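Local coordinates for protein bacterial leucyl aminopeptidase (Legionella pneumophila, PDB 6ESL) that probably removes N-terminal residues, leucine among them, from peptides as a secreted zinc-dependent aminopeptidase of the M28 family, consistent with a part in nutrient acquisition during infection, at residues Val129-Asn132 with Ile133-Leu137; Lys150-Gly153 with Val154-Ala157. One frame throughout, in Å; residues are numbered along the deposited sequence.

Contact 1: Val129-Asn132 with Ile133-Leu137; sequences VSDN and IWQTL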
loop_
_atom_site.group_PDB
_atom_site.type_symbol
_atom_site.label_atom_id
_atom_site.label_comp_id
_atom_site.label_asym_id
_atom_site.label_seq_id
_atom_site.Cartn_x
_atom_site.Cartn_y
_atom_site.Cartn_z
ATOM N N VAL B 129 -23.332 17.275 11.065
ATOM C CA VAL B 129 -24.320 17.128 12.123
ATOM C C VAL B 129 -24.629 15.661 12.214
ATOM O O VAL B 129 -25.213 15.070 11.273
ATOM C CB VAL B 129 -25.626 17.918 11.853
ATOM C CG1 VAL B 129 -26.659 17.745 12.952
ATOM C CG2 VAL B 129 -25.313 19.379 11.664
ATOM N N SER B 130 -24.240 15.078 13.358
ATOM C CA SER B 130 -24.401 13.642 13.626
ATOM C C SER B 130 -25.832 13.230 13.534
ATOM O O SER B 130 -26.190 12.166 12.933
ATOM C CB SER B 130 -23.808 13.272 15.005
ATOM O OG SER B 130 -22.399 13.391 14.833
ATOM N N ASP B 131 -26.683 14.065 14.118
ATOM C CA ASP B 131 -28.080 13.775 14.106
ATOM C C ASP B 131 -28.697 13.561 12.691
ATOM O O ASP B 131 -29.594 12.748 12.556
ATOM C CB ASP B 131 -28.947 14.809 14.934
ATOM C CG ASP B 131 -30.371 14.338 14.990
ATOM O OD1 ASP B 131 -30.614 13.257 15.620
ATOM O OD2 ASP B 131 -31.231 14.941 14.255
ATOM N N ASN B 132 -28.193 14.263 11.687
ATOM C CA ASN B 132 -28.710 14.168 10.313
ATOM C C ASN B 132 -28.418 12.755 9.796
ATOM O O ASN B 132 -29.290 12.103 9.143
ATOM C CB ASN B 132 -27.976 15.185 9.406
ATOM C CG ASN B 132 -28.446 16.596 9.594
ATOM O OD1 ASN B 132 -29.467 16.798 10.249
ATOM N ND2 ASN B 132 -27.770 17.572 8.982
ATOM N N ILE B 133 -27.228 12.250 10.159
ATOM C CA ILE B 133 -26.827 10.926 9.745
ATOM C C ILE B 133 -27.826 9.910 10.315
ATOM O O ILE B 133 -28.359 9.031 9.612
ATOM C CB ILE B 133 -25.330 10.573 10.163
ATOM C CG1 ILE B 133 -24.364 11.454 9.396
ATOM C CG2 ILE B 133 -25.064 9.100 9.795
ATOM C CD1 ILE B 133 -22.976 11.521 9.986
ATOM N N TRP B 134 -28.084 10.020 11.601
ATOM C CA TRP B 134 -28.965 9.112 12.319
ATOM C C TRP B 134 -30.410 9.185 11.735
ATOM O O TRP B 134 -31.089 8.158 11.590
ATOM C CB TRP B 134 -28.971 9.488 13.851
ATOM C CG TRP B 134 -29.654 8.482 14.699
ATOM C CD1 TRP B 134 -30.909 8.594 15.238
ATOM C CD2 TRP B 134 -29.146 7.190 15.111
ATOM N NE1 TRP B 134 -31.205 7.446 15.955
ATOM C CE2 TRP B 134 -30.141 6.586 15.915
ATOM C CE3 TRP B 134 -27.918 6.483 14.888
ATOM C CZ2 TRP B 134 -29.995 5.297 16.476
ATOM C CZ3 TRP B 134 -27.755 5.220 15.460
ATOM C CH2 TRP B 134 -28.800 4.632 16.251
ATOM N N GLN B 135 -30.858 10.398 11.387
ATOM C CA GLN B 135 -32.188 10.603 10.782
ATOM C C GLN B 135 -32.326 9.943 9.397
ATOM O O GLN B 135 -33.322 9.275 9.117
ATOM C CB GLN B 135 -32.508 12.096 10.686
ATOM C CG GLN B 135 -32.669 12.782 12.032
ATOM C CD GLN B 135 -33.789 12.184 12.861
ATOM O OE1 GLN B 135 -34.851 11.844 12.338
ATOM N NE2 GLN B 135 -33.557 12.052 14.162
ATOM N N THR B 136 -31.321 10.135 8.543
ATOM C CA THR B 136 -31.246 9.468 7.229
ATOM C C THR B 136 -31.292 7.962 7.365
ATOM O O THR B 136 -32.014 7.245 6.652
ATOM C CB THR B 136 -29.999 9.928 6.484
ATOM O OG1 THR B 136 -30.091 11.332 6.258
ATOM C CG2 THR B 136 -29.860 9.221 5.140
ATOM N N LEU B 137 -30.521 7.454 8.297
ATOM C CA LEU B 137 -30.446 6.008 8.589
ATOM C C LEU B 137 -31.792 5.456 9.119
ATOM O O LEU B 137 -32.246 4.333 8.783
ATOM C CB LEU B 137 -29.316 5.754 9.547
ATOM C CG LEU B 137 -29.006 4.270 9.752
ATOM C CD1 LEU B 137 -28.732 3.476 8.511
ATOM C CD2 LEU B 137 -27.800 4.186 10.638
#
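Asp131 and Gln135, one turn apart, meet through both backbone and side chain. The backbone bond runs from Gln135 N to Asp131 O at 2.9 Å, and outside it, between the side-chain ends, Gln135 NE2 reaches Asp131 OD1 at 3.5 Å. That second bond is almost straight (174°) but long, hence weak. Two torsions bring the groups together: Asp131 holds CG anti to the backbone N, onward along the helix, while Gln135 sets CG beside its own N, back toward Asp131, and the bend at chi2 (-60°) brings the amide alongside the carboxylate. Carboxylate and amide are not coplanar, their planes standing 44° apart, and Gln135 CG comes within 3.4 Å of Asp131 OD2. The pair is an i to i+4 polar contact on the exposed face of the first turns of helix 130-142, with Val129 at the N-cap position.

Two further backbone bonds carry the same spacing: Trp134 N to Ser130 O at 3.2 Å, in the carbonyl plane, and Thr136 N to Asn132 O at 2.9 Å. The Thr136 hydroxyl is turned beside its own N, which leaves OG1 3.1 Å from Asn132 O. Ile133 packs back by its CB, 3.3 Å from Ser130 O, and goes on to pack on Glu232 of helix 220-239 and on Thr377 and Ser380 of helix 373-391. Trp134 touches the preceding turn through CB, 3.6 Å from Asp131 O; its indole swings off to Met368 and to Met376 of helix 373-391. Asn132 and Ser130 find their polar partners beyond the helix: Glu232 takes Asn132 ND2 on OE1 and Val129 N on OE2, and Ser130 OG bonds to Thr377 OG1.

Contact 2: Lys150-Gly153 with Val154-Ala157; sequences KDTG and VETA
Thr152 O is gripped twice by Thr156, by the backbone N at 3.0 Å and by the hydroxyl OG1 at 2.9 Å. This is the first turn of helix 151-170, where a threonine hydroxyl returns to the carbonyl four residues earlier, with Lys150 at the N-cap position. The two donors approach from opposite faces of the carbonyl plane, and the OG1 bond depends on chi1 (-61°), which sets the hydroxyl beside the residue's own N.

The neighbouring i to i+4 bonds are Glu155 N to Asp151 O at 2.7 Å, nearly straight at 170°, Val154 N to Lys150 O at 3.1 Å, and a weak one from Ala157 N to Gly153 O. Glu155 runs its extended chain back along the turn, CG 3.4 Å from Asp151 O, and the Glu155 side chain slants across that of Thr152, Glu155 OE1 being 4.1 Å from Thr152 CG2. Val154 CB sits 3.3 Å from Asp151 O, while Val154 CG2 lies 3.7 Å from Lys150 O.

Farther out, Thr152 OG1 bonds to Asn145 O, Gln188 NE2 reaches Gly153 O, and Lys150 NZ forms a salt bridge with Asp214 OD1.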
loop_
_atom_site.group_PDB
_atom_site.type_symbol
_atom_site.label_atom_id
_atom_site.label_comp_id
_atom_site.label_asym_id
_atom_site.label_seq_id
_atom_site.Cartn_x
_atom_site.Cartn_y
_atom_site.Cartn_z
ATOM N N LYS B 150 -36.929 -4.968 -6.199
ATOM C CA LYS B 150 -38.194 -4.602 -5.528
ATOM C C LYS B 150 -38.588 -3.150 -5.593
ATOM O O LYS B 150 -37.767 -2.255 -5.684
ATOM C CB LYS B 150 -38.136 -5.004 -4.062
ATOM C CG LYS B 150 -37.783 -6.485 -3.875
ATOM C CD LYS B 150 -38.947 -7.349 -4.376
ATOM C CE LYS B 150 -39.066 -8.610 -3.569
ATOM N NZ LYS B 150 -38.106 -9.557 -4.034
ATOM N N ASP B 151 -39.911 -2.912 -5.462
ATOM C CA ASP B 151 -40.426 -1.527 -5.429
ATOM C C ASP B 151 -39.836 -0.696 -4.320
ATOM O O ASP B 151 -39.492 0.462 -4.532
ATOM C CB ASP B 151 -41.973 -1.493 -5.409
ATOM C CG ASP B 151 -42.581 -1.967 -6.710
ATOM O OD1 ASP B 151 -41.944 -1.836 -7.787
ATOM O OD2 ASP B 151 -43.740 -2.452 -6.669
ATOM N N THR B 152 -39.613 -1.290 -3.174
ATOM C CA THR B 152 -38.910 -0.598 -2.080
ATOM C C THR B 152 -37.506 -0.147 -2.436
ATOM O O THR B 152 -37.090 0.910 -1.972
ATOM C CB THR B 152 -38.913 -1.428 -0.754
ATOM O OG1 THR B 152 -38.422 -2.726 -1.007
ATOM C CG2 THR B 152 -40.411 -1.574 -0.265
ATOM N N GLY B 153 -36.824 -0.945 -3.286
ATOM C CA GLY B 153 -35.481 -0.633 -3.879
ATOM C C GLY B 153 -35.609 0.587 -4.757
ATOM O O GLY B 153 -34.745 1.487 -4.762
ATOM N N VAL B 154 -36.714 0.631 -5.490
ATOM C CA VAL B 154 -36.946 1.744 -6.372
ATOM C C VAL B 154 -37.259 2.995 -5.565
ATOM O O VAL B 154 -36.677 4.048 -5.840
ATOM C CB VAL B 154 -38.114 1.435 -7.419
ATOM C CG1 VAL B 154 -38.556 2.647 -8.259
ATOM C CG2 VAL B 154 -37.673 0.291 -8.339
ATOM N N GLU B 155 -38.178 2.875 -4.613
ATOM C CA GLU B 155 -38.541 4.020 -3.742
ATOM C C GLU B 155 -37.269 4.605 -3.048
ATOM O O GLU B 155 -37.151 5.823 -2.854
ATOM C CB GLU B 155 -39.545 3.589 -2.654
ATOM C CG GLU B 155 -40.977 3.208 -3.112
ATOM C CD GLU B 155 -41.742 2.353 -2.038
ATOM O OE1 GLU B 155 -41.403 2.405 -0.807
ATOM O OE2 GLU B 155 -42.726 1.606 -2.411
ATOM N N THR B 156 -36.296 3.724 -2.660
ATOM C CA THR B 156 -35.113 4.209 -1.999
ATOM C C THR B 156 -34.381 5.150 -2.920
ATOM O O THR B 156 -33.953 6.222 -2.530
ATOM C CB THR B 156 -34.155 3.010 -1.624
ATOM O OG1 THR B 156 -34.826 2.125 -0.725
ATOM C CG2 THR B 156 -32.830 3.470 -0.991
ATOM N N ALA B 157 -34.176 4.719 -4.166
ATOM C CA ALA B 157 -33.443 5.541 -5.111
ATOM C C ALA B 157 -34.122 6.933 -5.360
ATOM O O ALA B 157 -33.450 8.000 -5.431
ATOM C CB ALA B 157 -33.343 4.793 -6.446
#

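How the contacts relate
Contacts 1 and 2 are the opening turns of two helices that follow each other in the chain, 130-142 and 151-170. Their centres are 21 Å apart and their nearest atoms about 9 Å, so they do not touch, although both lie on the same side of the chain's centre. A weak hydrogen bond joins the two helices: Thr136 OG1 of contact 1 pairs with Lys163 NZ, farther along the helix that contact 2 begins. Contact 2 stays outside the metal site: the Thr156 side chain is about 13 Å from a bound zinc ion, though Ala157 packs on Met210, next in sequence to the zinc ligand His209.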